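Glutamic acid/alanine-rich protein (Trypanosoma congolense, PDB 2Y44) is a surface protein of the parasite, whose elongated helical ectodomain probably forms part of the coat on the trypanosome cell surface. Local coordinates at residues Ala39-Ala43 with Ala180-Glu184; Ala28-Ser32 with Asp169-Gly174. All coordinates share one frame; numbering follows the deposited sequence.

Contact 1 (Ala39-Ala43 with Ala180-Glu184); sequences AKERA and AEKAE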
# COMPACT_ATOMS: atom_id res chain seq x y z
N ALA A 39 -0.97 9.13 -22.31
CA ALA A 39 0.22 9.79 -22.90
C ALA A 39 0.70 8.98 -24.10
O ALA A 39 1.14 9.55 -25.11
CB ALA A 39 1.36 9.98 -21.85
N LYS A 40 0.72 7.65 -23.96
CA LYS A 40 1.02 6.79 -25.10
C LYS A 40 0.13 7.10 -26.29
O LYS A 40 0.61 7.26 -27.39
CB LYS A 40 0.82 5.31 -24.74
CG LYS A 40 0.99 4.45 -25.93
CD LYS A 40 0.75 3.00 -25.63
CE LYS A 40 0.89 2.16 -26.90
NZ LYS A 40 0.52 0.70 -26.67
N GLU A 41 -1.18 7.18 -26.06
CA GLU A 41 -2.11 7.42 -27.17
C GLU A 41 -1.83 8.78 -27.83
O GLU A 41 -1.91 8.90 -29.05
CB GLU A 41 -3.57 7.39 -26.70
CG GLU A 41 -4.54 7.61 -27.82
CD GLU A 41 -5.96 7.17 -27.48
OE1 GLU A 41 -6.26 6.97 -26.28
OE2 GLU A 41 -6.77 7.00 -28.42
N ARG A 42 -1.52 9.79 -27.03
CA ARG A 42 -1.18 11.10 -27.59
C ARG A 42 0.06 11.01 -28.49
O ARG A 42 0.07 11.57 -29.59
CB ARG A 42 -1.04 12.19 -26.51
CG ARG A 42 -2.40 12.62 -25.89
CD ARG A 42 -2.25 13.88 -25.00
NE ARG A 42 -1.36 13.64 -23.87
CZ ARG A 42 -1.74 13.07 -22.72
NH1 ARG A 42 -3.01 12.78 -22.50
NH2 ARG A 42 -0.86 12.92 -21.74
N ALA A 43 1.07 10.27 -28.04
CA ALA A 43 2.32 10.17 -28.76
C ALA A 43 2.09 9.36 -30.06
O ALA A 43 2.70 9.65 -31.08
CB ALA A 43 3.44 9.48 -27.85
N ALA A 180 6.25 8.53 -19.24
CA ALA A 180 5.33 8.48 -20.40
C ALA A 180 4.96 9.90 -20.82
O ALA A 180 5.06 10.28 -22.00
CB ALA A 180 4.07 7.71 -20.05
N GLU A 181 4.65 10.72 -19.81
CA GLU A 181 4.29 12.11 -20.06
C GLU A 181 5.51 12.93 -20.54
O GLU A 181 5.38 13.73 -21.49
CB GLU A 181 3.61 12.69 -18.83
CG GLU A 181 2.14 12.13 -18.64
CD GLU A 181 1.53 12.53 -17.28
OE1 GLU A 181 2.32 12.46 -16.31
OE2 GLU A 181 0.31 12.95 -17.19
N LYS A 182 6.69 12.64 -20.02
CA LYS A 182 7.89 13.37 -20.46
C LYS A 182 8.24 13.03 -21.89
O LYS A 182 8.76 13.88 -22.63
CB LYS A 182 9.09 13.13 -19.52
CG LYS A 182 9.01 13.92 -18.22
CD LYS A 182 8.99 15.42 -18.48
CE LYS A 182 9.05 16.21 -17.20
NZ LYS A 182 9.88 17.44 -17.37
N ALA A 183 7.93 11.80 -22.31
CA ALA A 183 8.28 11.36 -23.66
C ALA A 183 7.38 12.09 -24.65
O ALA A 183 7.85 12.53 -25.69
CB ALA A 183 8.10 9.86 -23.81
N GLU A 184 6.12 12.28 -24.26
CA GLU A 184 5.12 12.84 -25.14
C GLU A 184 5.06 14.36 -24.95
O GLU A 184 5.56 15.13 -25.77
CB GLU A 184 3.76 12.21 -24.80
CG GLU A 184 2.80 12.16 -25.94
CD GLU A 184 2.25 13.51 -26.29
OE1 GLU A 184 1.54 14.08 -25.42
OE2 GLU A 184 2.53 14.01 -27.41
O HOH W 1 -1.52 11.54 -19.45

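Contact 2 (Ala28-Ser32 with Asp169-Gly174); sequences AVVSS and DVRTAG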
# COMPACT_ATOMS: atom_id res chain seq x y z
N ALA A 28 -4.30 4.12 -6.83
CA ALA A 28 -3.21 5.00 -7.27
C ALA A 28 -2.48 4.44 -8.50
O ALA A 28 -2.14 5.20 -9.41
CB ALA A 28 -2.24 5.28 -6.18
N VAL A 29 -2.14 3.14 -8.46
CA VAL A 29 -1.38 2.51 -9.55
C VAL A 29 -2.24 2.48 -10.83
O VAL A 29 -1.77 2.73 -11.95
CB VAL A 29 -0.96 1.08 -9.16
CG1 VAL A 29 -0.51 0.28 -10.38
CG2 VAL A 29 0.15 1.15 -8.11
N VAL A 30 -3.51 2.12 -10.66
CA VAL A 30 -4.46 2.12 -11.78
C VAL A 30 -4.56 3.51 -12.40
O VAL A 30 -4.59 3.61 -13.64
CB VAL A 30 -5.86 1.61 -11.34
CG1 VAL A 30 -6.96 1.99 -12.36
CG2 VAL A 30 -5.81 0.11 -11.12
N SER A 31 -4.65 4.56 -11.58
CA SER A 31 -4.72 5.93 -12.15
C SER A 31 -3.42 6.25 -12.91
O SER A 31 -3.45 6.86 -13.99
CB SER A 31 -5.00 6.98 -11.08
OG SER A 31 -5.01 8.29 -11.63
N SER A 32 -2.29 5.91 -12.31
CA SER A 32 -1.01 6.12 -13.00
C SER A 32 -0.96 5.43 -14.35
O SER A 32 -0.46 6.00 -15.32
CB SER A 32 0.20 5.67 -12.15
OG SER A 32 0.37 6.50 -11.03
N ASP A 169 5.21 -0.38 -5.38
CA ASP A 169 4.33 -0.40 -6.55
C ASP A 169 3.84 1.01 -6.94
O ASP A 169 3.92 1.40 -8.12
CB ASP A 169 3.12 -1.27 -6.27
CG ASP A 169 3.43 -2.71 -6.15
OD1 ASP A 169 4.49 -3.17 -6.65
OD2 ASP A 169 2.54 -3.39 -5.63
N VAL A 170 3.34 1.77 -5.95
CA VAL A 170 2.90 3.14 -6.17
C VAL A 170 4.00 4.01 -6.80
O VAL A 170 3.79 4.58 -7.88
CB VAL A 170 2.32 3.79 -4.87
CG1 VAL A 170 2.08 5.29 -5.04
CG2 VAL A 170 1.00 3.05 -4.47
N ARG A 171 5.20 3.96 -6.22
CA ARG A 171 6.33 4.69 -6.79
C ARG A 171 6.64 4.27 -8.24
O ARG A 171 6.91 5.13 -9.11
CB ARG A 171 7.58 4.54 -5.90
CG ARG A 171 7.46 5.29 -4.56
CD ARG A 171 8.80 5.30 -3.80
NE ARG A 171 9.40 3.99 -3.66
CZ ARG A 171 9.21 3.16 -2.63
NH1 ARG A 171 8.44 3.50 -1.59
NH2 ARG A 171 9.84 1.98 -2.63
N THR A 172 6.76 2.97 -8.45
CA THR A 172 7.13 2.41 -9.75
C THR A 172 6.13 2.80 -10.85
O THR A 172 6.53 3.26 -11.94
CB THR A 172 7.24 0.89 -9.64
OG1 THR A 172 8.28 0.59 -8.69
CG2 THR A 172 7.56 0.23 -10.97
N ALA A 173 4.85 2.77 -10.51
CA ALA A 173 3.84 3.17 -11.48
C ALA A 173 3.81 4.69 -11.69
O ALA A 173 3.54 5.16 -12.81
CB ALA A 173 2.46 2.60 -11.08
N GLY A 174 4.16 5.45 -10.65
CA GLY A 174 4.20 6.92 -10.74
C GLY A 174 5.38 7.31 -11.62
O GLY A 174 5.26 8.22 -12.45
O HOH W 2 1.16 5.56 -8.65

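Contact 1 (Ala39-Ala43 with Ala180-Glu184)
The guanidinium of Arg-42 meets Glu-184 at its edge: carboxylate oxygen OE1 lies in the guanidinium plane, and so does the oxygen of an ordered water. One face of the group is turned to its own helix, where CA of Ala-39 sits 3.5 Å above the plane, toward the rim. The two charged groups are far from coplanar, their planes being 68° apart, and the side chains cross at about a right angle. Of the three guanidinium nitrogens, NE makes the bond, in a salt bridge whose hydrogen bond is weak: NE to Glu-184 OE1 is 3.3 Å, with an N-H...O angle of 147°. At the other end, Arg-42 NH2 donates to the water at 2.8 Å, and that water gives a longer bond to Glu-181 OE2, so the second glutamate is reached indirectly.

Glu-184 leans onto helix 18-53 with its carbons as much as with its charge. A bend at chi2 (-72°) turns the carboxylate toward Arg-42 after CG has come in low over the helix backbone, 3.2 Å from Ala-39 O and 3.3 Å from Ala-43 N. This is close packing against a peptide hydrogen bond, the one from Ala-43 N to Ala-39 O. Ala-43 CB also touches CG, at 3.4 Å. Deeper in, Ala-39 CB meets Ala-180 CB at 4.0 Å, with Glu-181 CG alongside.

Ala-43 and Ala-180 also rest on alanines of helix 57-107, Ala-64 and Ala-70. Alanine-on-alanine contacts with a charged pair at the exposed margin are coiled-coil-like helix packing, here between the predicted coiled-coil part of helix 18-53 and residues 180-184, the last of the crystallised ectodomain fragment.

Contact 2 (Ala28-Ser32 with Asp169-Gly174)
Ser-32 approaches the backbone of Ala-173 with its CB first. That carbon lies 3.4 Å from Ala-173 O. It is also 4.0 Å from Ala-173 CB, so the start of the side chain already packs against the neighbouring helix. At the tip, OG stands anti to its own carbonyl carbon (chi1 -68°) and comes up beside Gly-174 CA. The polar end is not left to apolar neighbours: OG is 2.7 Å from an ordered water. That water donates to Val-170 O at 2.9 Å, and OG is also hydrogen-bonded to Lys-177, farther along helix 149-183. The buried hydroxyl is thus tied to the other helix by a water bridge to the backbone and by a lysine.

One turn earlier, Val-29 spreads its two methyls over different residues. CG1, held anti to the backbone N (chi1 165°), touches Ala-173 CB at 3.8 Å. CG2 points to the preceding turn, lying 3.8 Å from Asp-169 O. The same methyl is 4.2 Å from Val-170 CG2. Ala-173 is therefore gripped from two turns of helix 18-53, by Val-29 and by Ser-32, while Ala-28 CB adds a looser touch on Val-170 CG2.

Helix 57-107 packs against the same region: Val-29 also touches Val-77 and Val-78, and Asp-169 OD2 bonds to His-84 ND1. The axes of segments 28-32 and 169-174 run 8.7 Å apart and nearly parallel, at 9°, a spacing consistent with the small Ala-28, Ser-32, Ala-173 and Gly-174 in the interface. This is a parallel helix pair packed against helix 57-107, as in an elongated three-helix bundle, which makes up the long part of this ectodomain.

Overall arrangement
Both contacts join helix 18-53 to helix 149-183, and both are backed by helix 57-107. Their centres are 16 Å apart, and they do not touch. Contact 2 lies nearer the middle of the molecule, about 10 Å from the chain centre, and none of its touching residues is exposed; contact 1 is about 26 Å out, at the last residues of the fragment, and combines buried alanines with exposed charges. The chemistry follows: valine methyls and a bridging water toward the middle, a salt bridge with a weak hydrogen bond and a second bridging water at the C-terminal end of the fragment. Small residues line the helix pair at both levels, consistent with close packing.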